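Local coordinates for putative methyl-accepting chemotaxis protein (Salmonella enterica subsp. enterica serovar Typhimurium str. LT2, PDB 6DB1) that probably senses extracellular chemical signals through this N-terminal ligand-binding domain, as chemotaxis receptors do, for relay to the cell's swimming machinery, at residues E69-S74 with E85-W90. Sequence-based numbering, arbitrary orientation.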
loop_
_atom_site.group_PDB
_atom_site.type_symbol
_atom_site.label_atom_id
_atom_site.label_comp_id
_atom_site.label_asym_id
_atom_site.label_seq_id
_atom_site.Cartn_x
_atom_site.Cartn_y
_atom_site.Cartn_z
ATOM N N GLU A 69 1.034 -1.386 -15.923
ATOM C CA GLU A 69 1.874 -0.198 -15.821
ATOM C C GLU A 69 3.226 -0.577 -15.186
ATOM O O GLU A 69 4.299 -0.055 -15.590
ATOM C CB GLU A 69 1.132 0.845 -14.989
ATOM C CG GLU A 69 1.373 2.275 -15.394
ATOM C CD GLU A 69 0.722 3.276 -14.448
ATOM O OE1 GLU A 69 1.344 4.338 -14.219
ATOM O OE2 GLU A 69 -0.389 2.984 -13.919
HETATM N N MSE A 70 3.200 -1.505 -14.232
HETATM C CA MSE A 70 4.452 -1.919 -13.585
HETATM C C MSE A 70 5.324 -2.610 -14.575
HETATM O O MSE A 70 6.529 -2.339 -14.634
HETATM C CB MSE A 70 4.239 -2.834 -12.381
HETATM C CG MSE A 70 5.502 -2.932 -11.496
HETATM SE SE MSE A 70 5.779 -1.302 -10.421
HETATM C CE MSE A 70 7.456 -1.886 -9.605
ATOM N N LYS A 71 4.722 -3.489 -15.386
ATOM C CA LYS A 71 5.465 -4.250 -16.415
ATOM C C LYS A 71 6.119 -3.316 -17.444
ATOM O O LYS A 71 7.262 -3.558 -17.875
ATOM C CB LYS A 71 4.526 -5.193 -17.175
ATOM C CG LYS A 71 4.110 -6.447 -16.421
ATOM C CD LYS A 71 3.098 -7.260 -17.172
ATOM C CE LYS A 71 2.909 -8.628 -16.565
ATOM N NZ LYS A 71 1.701 -9.280 -17.111
ATOM N N ALA A 72 5.366 -2.298 -17.872
ATOM C CA ALA A 72 5.835 -1.327 -18.871
ATOM C C ALA A 72 7.051 -0.539 -18.360
ATOM O O ALA A 72 7.870 -0.118 -19.171
ATOM C CB ALA A 72 4.700 -0.403 -19.272
ATOM N N LEU A 73 7.172 -0.369 -17.034
ATOM C CA LEU A 73 8.272 0.387 -16.375
ATOM C C LEU A 73 9.465 -0.498 -15.990
ATOM O O LEU A 73 10.511 0.038 -15.630
ATOM C CB LEU A 73 7.744 0.987 -15.060
ATOM C CG LEU A 73 6.702 2.100 -15.148
ATOM C CD1 LEU A 73 6.264 2.518 -13.753
ATOM C CD2 LEU A 73 7.229 3.308 -15.907
ATOM N N SER A 74 9.324 -1.823 -16.086
ATOM C CA SER A 74 10.312 -2.758 -15.564
ATOM C C SER A 74 11.150 -3.460 -16.652
ATOM O O SER A 74 10.692 -3.699 -17.791
ATOM C CB SER A 74 9.586 -3.748 -14.702
ATOM O OG SER A 74 8.753 -3.053 -13.770
ATOM N N GLU A 85 10.561 -10.916 -9.601
ATOM C CA GLU A 85 9.854 -11.518 -8.494
ATOM C C GLU A 85 8.526 -10.772 -8.270
ATOM O O GLU A 85 7.478 -11.384 -8.111
ATOM C CB GLU A 85 10.748 -11.467 -7.258
ATOM C CG GLU A 85 10.387 -12.479 -6.201
ATOM C CD GLU A 85 11.075 -12.246 -4.870
ATOM O OE1 GLU A 85 12.321 -12.256 -4.842
ATOM O OE2 GLU A 85 10.368 -12.067 -3.874
ATOM N N VAL A 86 8.594 -9.441 -8.274
ATOM C CA VAL A 86 7.445 -8.569 -8.039
ATOM C C VAL A 86 6.342 -8.810 -9.082
ATOM O O VAL A 86 5.189 -9.019 -8.715
ATOM C CB VAL A 86 7.885 -7.091 -8.042
ATOM C CG1 VAL A 86 6.723 -6.140 -8.266
ATOM C CG2 VAL A 86 8.640 -6.745 -6.773
ATOM N N LEU A 87 6.696 -8.770 -10.353
ATOM C CA LEU A 87 5.710 -8.940 -11.427
ATOM C C LEU A 87 5.093 -10.345 -11.391
ATOM O O LEU A 87 3.893 -10.489 -11.617
ATOM C CB LEU A 87 6.383 -8.674 -12.774
ATOM C CG LEU A 87 6.950 -7.269 -12.966
ATOM C CD1 LEU A 87 7.710 -7.154 -14.280
ATOM C CD2 LEU A 87 5.853 -6.233 -12.890
ATOM N N SER A 88 5.885 -11.375 -11.118
ATOM C CA SER A 88 5.334 -12.736 -11.109
ATOM C C SER A 88 4.405 -12.955 -9.916
ATOM O O SER A 88 3.376 -13.578 -10.067
ATOM C CB SER A 88 6.419 -13.762 -11.124
ATOM O OG SER A 88 7.062 -13.753 -12.377
ATOM N N ASN A 89 4.768 -12.454 -8.748
ATOM C CA ASN A 89 3.923 -12.625 -7.552
ATOM C C ASN A 89 2.673 -11.744 -7.674
ATOM O O ASN A 89 1.580 -12.138 -7.235
ATOM C CB ASN A 89 4.723 -12.390 -6.267
ATOM C CG ASN A 89 5.731 -13.490 -6.023
ATOM O OD1 ASN A 89 5.678 -14.531 -6.671
ATOM N ND2 ASN A 89 6.624 -13.290 -5.068
ATOM N N TRP A 90 2.817 -10.571 -8.282
ATOM C CA TRP A 90 1.677 -9.680 -8.486
ATOM C C TRP A 90 0.690 -10.380 -9.422
ATOM O O TRP A 90 -0.500 -10.472 -9.139
ATOM C CB TRP A 90 2.144 -8.361 -9.104
ATOM C CG TRP A 90 1.163 -7.227 -9.117
ATOM C CD1 TRP A 90 -0.193 -7.279 -9.219
ATOM C CD2 TRP A 90 1.510 -5.835 -9.209
ATOM N NE1 TRP A 90 -0.712 -6.013 -9.265
ATOM C CE2 TRP A 90 0.314 -5.107 -9.268
ATOM C CE3 TRP A 90 2.717 -5.138 -9.170
ATOM C CZ2 TRP A 90 0.290 -3.719 -9.335
ATOM C CZ3 TRP A 90 2.701 -3.764 -9.225
ATOM C CH2 TRP A 90 1.498 -3.068 -9.333
#
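Leu87 reaches from helix 80-105 to the C-terminal part of helix 54-73 and spreads its two methyls over different neighbours. CD2 lies 3.6 Å from CG of the selenomethionine Met70 and also touches the aliphatic CG of Lys71, while CD1 meets CB of the loop residue Ser74 at 3.9 Å. A branched leucine suits this place because its two methyls can serve separate partners at once.

Met70 occupies the space between Leu87 and Trp90. Its CG stands anti to the backbone N (chi1 -164°), which carries the chain across to the second helix, and a bend at chi2 (75°) then sets the selenium beside the indole. Met70 CB comes obliquely to Trp90 CZ3 at 3.6 Å, and the selenium sits at the edge of the six-membered ring, 5.4 Å from its centroid, in a Met-aromatic contact. The flexible, unbranched chain can follow both a methyl and a ring, and the flat indole offers it a wide apolar surface. The Met70 side chain also packs against Phe135 of helix 110-144, and Phe128 of that helix meets Trp90 edge-to-face.

Lysine suits the border, having an apolar stem and a polar end: Lys71 NZ bonds Gln91 OE1, one residue beyond segment 85-90.

The segments run nearly antiparallel, at 159°, as consecutive helices of a four-helix bundle. Side-chain contacts between the two segments are apolar, so their cohesion should come from dispersion and the exclusion of water, with the Lys71-Gln91 hydrogen bond joining the same helices alongside.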